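Local coordinates for IPT/TIG domain-containing protein BACOVA_02650 (Bacteroides ovatus, PDB 5E7H) that binds polysaccharide at the cell surface and probably captures xyloglucan before its transport into the periplasm for degradation, at residues 157-171 with 202-215. Numbering follows the deposited sequence.
Sequences IDDLKLQFECFVKEV and TETGKWMQCSVSLS. With FMT (formic acid), chain C; FMT (formic acid), chain D.
Phe164 and Cys210 face each other as a hydrogen-bonded antiparallel pair, Phe164 N reaching Cys210 O at 3.0 Å and Cys210 N returning to Phe164 O. With CG set between backbone N and carbonyl carbon (chi1 51°), the Phe164 ring swings over its partner, and Cys210 CB sits over one ring face near the rim, 3.5 Å from Phe164 CZ. A cysteine suits this spot, being slim enough to lie under a ring while its SG packs on Cys166 CB at 3.6 Å. Leu162 and Val212 extend this apolar face.

The other face is polar along its middle. The amide groups of Gln163 and Gln209 cross with planes 36° apart and are not hydrogen-bonded to each other; Gln163 NE2 donates to a water 3.0 Å away that also meets Lys161 NZ and Ser211 OG. Gln163 OE1 bonds Thr11 OG1, Gln209 bonds Ser197 OG through NE2 and both Arg256 NH2 and Thr11 N through OE1, and Glu165 hydrogen-bonds Ser10 OG and salt-bridges Arg256. A leucine in place of Gln163 would probably leave the Thr11 hydroxyl and this water each without the amide they bond. At the aromatic end of this face, Phe167 CB rests over the six-membered ring of Trp207, 3.8 Å from its centroid, and the Phe167 ring turns its edge to the face of the indole's five-membered ring, a T-shaped pair.

This strand pair of the xyloglucan-binding domain thus packs Leu162, Phe164 and Val212 against strands 176-181 and 189-192, while Gln163, Gln209 and Glu165 meet Ser10 and Thr11 of the IPT/TIG domain, consistent with a polar, bonded domain junction.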
loop_
_atom_site.group_PDB
_atom_site.type_symbol
_atom_site.label_atom_id
_atom_site.label_comp_id
_atom_site.label_asym_id
_atom_site.label_seq_id
_atom_site.Cartn_x
_atom_site.Cartn_y
_atom_site.Cartn_z
ATOM N N ILE A 157 0.033 -1.098 -19.541
ATOM C CA ILE A 157 0.541 -0.472 -18.336
ATOM C C ILE A 157 -0.487 0.544 -17.813
ATOM O O ILE A 157 -0.631 0.699 -16.593
ATOM C CB ILE A 157 1.913 0.201 -18.601
ATOM C CG1 ILE A 157 2.961 -0.867 -18.967
ATOM C CG2 ILE A 157 2.342 1.080 -17.429
ATOM C CD1 ILE A 157 3.249 -1.894 -17.917
ATOM N N ASP A 158 -1.187 1.207 -18.737
ATOM C CA ASP A 158 -2.252 2.158 -18.383
ATOM C C ASP A 158 -3.358 1.541 -17.530
ATOM O O ASP A 158 -4.108 2.278 -16.867
ATOM C CB ASP A 158 -2.899 2.753 -19.652
ATOM C CG ASP A 158 -2.046 3.824 -20.310
ATOM O OD1 ASP A 158 -1.250 4.488 -19.609
ATOM O OD2 ASP A 158 -2.187 4.014 -21.538
ATOM N N ASP A 159 -3.488 0.212 -17.551
ATOM C CA ASP A 159 -4.543 -0.476 -16.791
ATOM C C ASP A 159 -4.042 -1.040 -15.450
ATOM O O ASP A 159 -4.777 -1.780 -14.786
ATOM C CB ASP A 159 -5.138 -1.612 -17.621
ATOM C CG ASP A 159 -5.898 -1.121 -18.841
ATOM O OD1 ASP A 159 -6.196 0.090 -18.936
ATOM O OD2 ASP A 159 -6.199 -1.972 -19.700
ATOM N N LEU A 160 -2.806 -0.700 -15.059
ATOM C CA LEU A 160 -2.188 -1.204 -13.827
ATOM C C LEU A 160 -1.835 -0.064 -12.871
ATOM O O LEU A 160 -1.569 1.064 -13.298
ATOM C CB LEU A 160 -0.917 -2.010 -14.163
ATOM C CG LEU A 160 -1.154 -3.243 -15.039
ATOM C CD1 LEU A 160 0.180 -3.857 -15.442
ATOM C CD2 LEU A 160 -2.015 -4.271 -14.324
ATOM N N LYS A 161 -1.775 -0.379 -11.586
ATOM C CA LYS A 161 -1.315 0.577 -10.588
ATOM C C LYS A 161 -0.320 -0.056 -9.644
ATOM O O LYS A 161 -0.329 -1.273 -9.414
ATOM C CB LYS A 161 -2.499 1.184 -9.812
ATOM C CG LYS A 161 -3.421 0.215 -9.163
ATOM C CD LYS A 161 -4.678 0.939 -8.642
ATOM C CE LYS A 161 -5.580 -0.047 -7.970
ATOM N NZ LYS A 161 -6.805 0.621 -7.418
ATOM N N LEU A 162 0.558 0.783 -9.114
ATOM C CA LEU A 162 1.475 0.411 -8.044
ATOM C C LEU A 162 0.844 0.829 -6.735
ATOM O O LEU A 162 0.512 2.001 -6.559
ATOM C CB LEU A 162 2.826 1.097 -8.212
ATOM C CG LEU A 162 3.841 0.863 -7.104
ATOM C CD1 LEU A 162 4.338 -0.577 -7.125
ATOM C CD2 LEU A 162 4.991 1.828 -7.240
ATOM N N GLN A 163 0.694 -0.125 -5.825
ATOM C CA GLN A 163 0.179 0.136 -4.478
ATOM C C GLN A 163 1.252 -0.229 -3.481
ATOM O O GLN A 163 2.085 -1.111 -3.729
ATOM C CB GLN A 163 -1.072 -0.687 -4.163
ATOM C CG GLN A 163 -2.294 -0.355 -4.922
ATOM C CD GLN A 163 -3.465 -1.209 -4.451
ATOM O OE1 GLN A 163 -3.288 -2.347 -3.993
ATOM N NE2 GLN A 163 -4.651 -0.665 -4.565
ATOM N N PHE A 164 1.196 0.392 -2.313
ATOM C CA PHE A 164 2.085 0.010 -1.216
ATOM C C PHE A 164 1.492 0.568 0.048
ATOM O O PHE A 164 0.676 1.479 -0.009
ATOM C CB PHE A 164 3.528 0.517 -1.410
ATOM C CG PHE A 164 3.652 1.986 -1.726
ATOM C CD1 PHE A 164 3.586 2.449 -3.043
ATOM C CD2 PHE A 164 3.879 2.914 -0.716
ATOM C CE1 PHE A 164 3.716 3.812 -3.335
ATOM C CE2 PHE A 164 4.022 4.263 -1.011
ATOM C CZ PHE A 164 3.926 4.706 -2.304
ATOM N N GLU A 165 1.924 0.033 1.170
ATOM C CA GLU A 165 1.517 0.568 2.461
ATOM C C GLU A 165 2.583 1.534 2.905
ATOM O O GLU A 165 3.777 1.309 2.682
ATOM C CB GLU A 165 1.337 -0.544 3.474
ATOM C CG GLU A 165 -0.025 -0.560 4.141
ATOM C CD GLU A 165 -1.184 -0.799 3.182
ATOM O OE1 GLU A 165 -2.332 -0.552 3.589
ATOM O OE2 GLU A 165 -0.961 -1.269 2.052
ATOM N N CYS A 166 2.153 2.604 3.559
ATOM C CA CYS A 166 3.059 3.660 4.003
ATOM C C CYS A 166 2.629 4.174 5.372
ATOM O O CYS A 166 1.431 4.319 5.636
ATOM C CB CYS A 166 3.060 4.775 2.994
ATOM S SG CYS A 166 4.259 6.092 3.312
ATOM N N PHE A 167 3.598 4.428 6.243
ATOM C CA PHE A 167 3.352 5.053 7.536
ATOM C C PHE A 167 4.184 6.317 7.617
ATOM O O PHE A 167 5.399 6.251 7.494
ATOM C CB PHE A 167 3.713 4.093 8.679
ATOM C CG PHE A 167 3.509 4.672 10.071
ATOM C CD1 PHE A 167 4.363 5.651 10.575
ATOM C CD2 PHE A 167 2.502 4.188 10.890
ATOM C CE1 PHE A 167 4.173 6.177 11.865
ATOM C CE2 PHE A 167 2.329 4.700 12.188
ATOM C CZ PHE A 167 3.171 5.688 12.656
ATOM N N VAL A 168 3.518 7.450 7.814
ATOM C CA VAL A 168 4.194 8.736 7.996
ATOM C C VAL A 168 3.976 9.201 9.440
ATOM O O VAL A 168 2.826 9.347 9.885
ATOM C CB VAL A 168 3.660 9.794 7.019
ATOM C CG1 VAL A 168 4.280 11.184 7.320
ATOM C CG2 VAL A 168 3.896 9.361 5.564
ATOM N N LYS A 169 5.050 9.428 10.196
ATOM C CA LYS A 169 4.909 9.835 11.596
ATOM C C LYS A 169 4.271 11.215 11.730
ATOM O O LYS A 169 3.351 11.409 12.561
ATOM C CB LYS A 169 6.269 9.826 12.304
ATOM C CG LYS A 169 6.221 10.187 13.798
ATOM C CD LYS A 169 5.637 9.047 14.596
ATOM C CE LYS A 169 5.517 9.395 16.075
ATOM N NZ LYS A 169 6.851 9.489 16.711
ATOM N N GLU A 170 4.796 12.185 10.972
ATOM C CA GLU A 170 4.350 13.584 11.023
ATOM C C GLU A 170 4.476 14.171 9.644
ATOM O O GLU A 170 5.367 13.784 8.883
ATOM C CB GLU A 170 5.198 14.435 11.990
ATOM C CG GLU A 170 5.530 13.833 13.341
ATOM C CD GLU A 170 4.450 14.057 14.387
ATOM O OE1 GLU A 170 3.355 14.548 14.029
ATOM O OE2 GLU A 170 4.705 13.746 15.572
ATOM N N VAL A 171 3.619 15.135 9.315
ATOM C CA VAL A 171 3.755 15.795 8.035
ATOM C C VAL A 171 5.062 16.576 8.016
ATOM O O VAL A 171 5.586 16.992 9.067
ATOM C CB VAL A 171 2.573 16.734 7.729
ATOM C CG1 VAL A 171 1.286 15.910 7.550
ATOM C CG2 VAL A 171 2.426 17.764 8.801
ATOM N N THR A 202 -2.323 13.110 3.309
ATOM C CA THR A 202 -1.194 12.478 3.991
ATOM C C THR A 202 -1.598 12.159 5.424
ATOM O O THR A 202 -1.511 13.009 6.316
ATOM C CB THR A 202 0.073 13.367 3.985
ATOM O OG1 THR A 202 0.416 13.671 2.633
ATOM C CG2 THR A 202 1.234 12.653 4.650
ATOM N N GLU A 203 -2.082 10.941 5.642
ATOM C CA GLU A 203 -2.462 10.517 6.984
ATOM C C GLU A 203 -1.193 10.355 7.795
ATOM O O GLU A 203 -0.146 9.983 7.247
ATOM C CB GLU A 203 -3.256 9.201 6.947
ATOM C CG GLU A 203 -4.521 9.286 6.101
ATOM C CD GLU A 203 -5.586 10.189 6.688
ATOM O OE1 GLU A 203 -6.410 10.724 5.907
ATOM O OE2 GLU A 203 -5.602 10.383 7.921
ATOM N N THR A 204 -1.274 10.640 9.086
ATOM C CA THR A 204 -0.128 10.478 9.969
ATOM C C THR A 204 -0.442 9.594 11.160
ATOM O O THR A 204 -1.591 9.510 11.609
ATOM C CB THR A 204 0.384 11.826 10.483
ATOM O OG1 THR A 204 -0.655 12.495 11.198
ATOM C CG2 THR A 204 0.855 12.702 9.306
ATOM N N GLY A 205 0.585 8.919 11.655
ATOM C CA GLY A 205 0.474 8.140 12.872
ATOM C C GLY A 205 -0.231 6.826 12.686
ATOM O O GLY A 205 -0.570 6.172 13.688
ATOM N N LYS A 206 -0.485 6.459 11.435
ATOM C CA LYS A 206 -1.125 5.192 11.112
ATOM C C LYS A 206 -0.754 4.799 9.704
ATOM O O LYS A 206 -0.294 5.633 8.923
ATOM C CB LYS A 206 -2.644 5.303 11.254
ATOM C CG LYS A 206 -3.288 6.300 10.312
ATOM C CD LYS A 206 -4.765 6.476 10.651
ATOM C CE LYS A 206 -5.406 7.544 9.808
ATOM N NZ LYS A 206 -6.860 7.678 10.122
ATOM N N TRP A 207 -0.902 3.518 9.385
ATOM C CA TRP A 207 -0.659 3.046 8.038
ATOM C C TRP A 207 -1.744 3.496 7.070
ATOM O O TRP A 207 -2.928 3.587 7.439
ATOM C CB TRP A 207 -0.579 1.532 8.015
ATOM C CG TRP A 207 0.677 0.941 8.612
ATOM C CD1 TRP A 207 0.827 0.457 9.878
ATOM C CD2 TRP A 207 1.938 0.742 7.955
ATOM N NE1 TRP A 207 2.102 -0.011 10.056
ATOM C CE2 TRP A 207 2.806 0.152 8.894
ATOM C CE3 TRP A 207 2.423 1.025 6.672
ATOM C CZ2 TRP A 207 4.109 -0.178 8.592
ATOM C CZ3 TRP A 207 3.738 0.697 6.365
ATOM C CH2 TRP A 207 4.565 0.096 7.326
ATOM N N MET A 208 -1.332 3.787 5.841
ATOM C CA MET A 208 -2.264 4.048 4.750
ATOM C C MET A 208 -1.832 3.276 3.521
ATOM O O MET A 208 -0.643 2.919 3.374
ATOM C CB MET A 208 -2.336 5.540 4.425
ATOM C CG MET A 208 -1.011 6.164 4.152
ATOM S SD MET A 208 -1.174 7.908 3.676
ATOM C CE MET A 208 0.550 8.390 3.698
ATOM N N GLN A 209 -2.795 3.010 2.649
ATOM C CA GLN A 209 -2.480 2.517 1.328
ATOM C C GLN A 209 -2.245 3.701 0.409
ATOM O O GLN A 209 -3.067 4.615 0.337
ATOM C CB GLN A 209 -3.602 1.651 0.786
ATOM C CG GLN A 209 -3.370 1.220 -0.657
ATOM C CD GLN A 209 -4.501 0.327 -1.154
ATOM O OE1 GLN A 209 -4.418 -0.902 -1.107
ATOM N NE2 GLN A 209 -5.578 0.949 -1.567
ATOM N N CYS A 210 -1.126 3.671 -0.304
ATOM C CA CYS A 210 -0.816 4.627 -1.352
ATOM C C CYS A 210 -0.918 3.923 -2.697
ATOM O O CYS A 210 -0.573 2.746 -2.802
ATOM C CB CYS A 210 0.590 5.191 -1.194
ATOM S SG CYS A 210 0.873 6.043 0.372
ATOM N N SER A 211 -1.348 4.649 -3.714
ATOM C CA SER A 211 -1.563 4.100 -5.041
ATOM C C SER A 211 -1.158 5.133 -6.081
ATOM O O SER A 211 -1.545 6.298 -5.968
ATOM C CB SER A 211 -3.043 3.720 -5.233
ATOM O OG SER A 211 -3.234 3.012 -6.431
ATOM N N VAL A 212 -0.378 4.715 -7.075
ATOM C CA VAL A 212 -0.128 5.562 -8.251
ATOM C C VAL A 212 -0.331 4.763 -9.539
ATOM O O VAL A 212 -0.143 3.548 -9.552
ATOM C CB VAL A 212 1.299 6.166 -8.245
ATOM C CG1 VAL A 212 1.489 7.068 -7.027
ATOM C CG2 VAL A 212 2.368 5.088 -8.276
ATOM N N SER A 213 -0.723 5.430 -10.626
ATOM C CA SER A 213 -0.758 4.741 -11.912
ATOM C C SER A 213 0.626 4.166 -12.209
ATOM O O SER A 213 1.653 4.822 -12.007
ATOM C CB SER A 213 -1.174 5.683 -13.039
ATOM O OG SER A 213 -2.530 6.054 -12.903
ATOM N N LEU A 214 0.672 2.932 -12.700
ATOM C CA LEU A 214 1.968 2.352 -13.020
ATOM C C LEU A 214 2.634 3.138 -14.147
ATOM O O LEU A 214 3.860 3.175 -14.216
ATOM C CB LEU A 214 1.826 0.866 -13.394
ATOM C CG LEU A 214 3.144 0.088 -13.559
ATOM C CD1 LEU A 214 3.974 0.102 -12.269
ATOM C CD2 LEU A 214 2.867 -1.371 -13.975
ATOM N N SER A 215 1.854 3.797 -15.002
ATOM C CA SER A 215 2.421 4.633 -16.057
ATOM C C SER A 215 3.225 5.822 -15.512
ATOM O O SER A 215 3.983 6.446 -16.269
ATOM C CB SER A 215 1.310 5.144 -16.981
ATOM O OG SER A 215 0.394 5.977 -16.285
HETATM C C FMT C . 7.580 6.649 18.958
HETATM O O1 FMT C . 6.543 6.905 19.620
HETATM O O2 FMT C . 7.470 6.357 17.739
HETATM C C FMT D . 5.728 10.720 20.367
HETATM O O1 FMT D . 6.225 9.615 20.025
HETATM O O2 FMT D . 6.240 11.794 19.949
HETATM O O HOH W 1 -1.040 3.213 -15.355
HETATM O O HOH W 2 -2.283 5.421 -16.666
HETATM O O HOH W 3 -5.746 2.105 -5.149
HETATM O O HOH W 4 0.789 7.385 7.159
#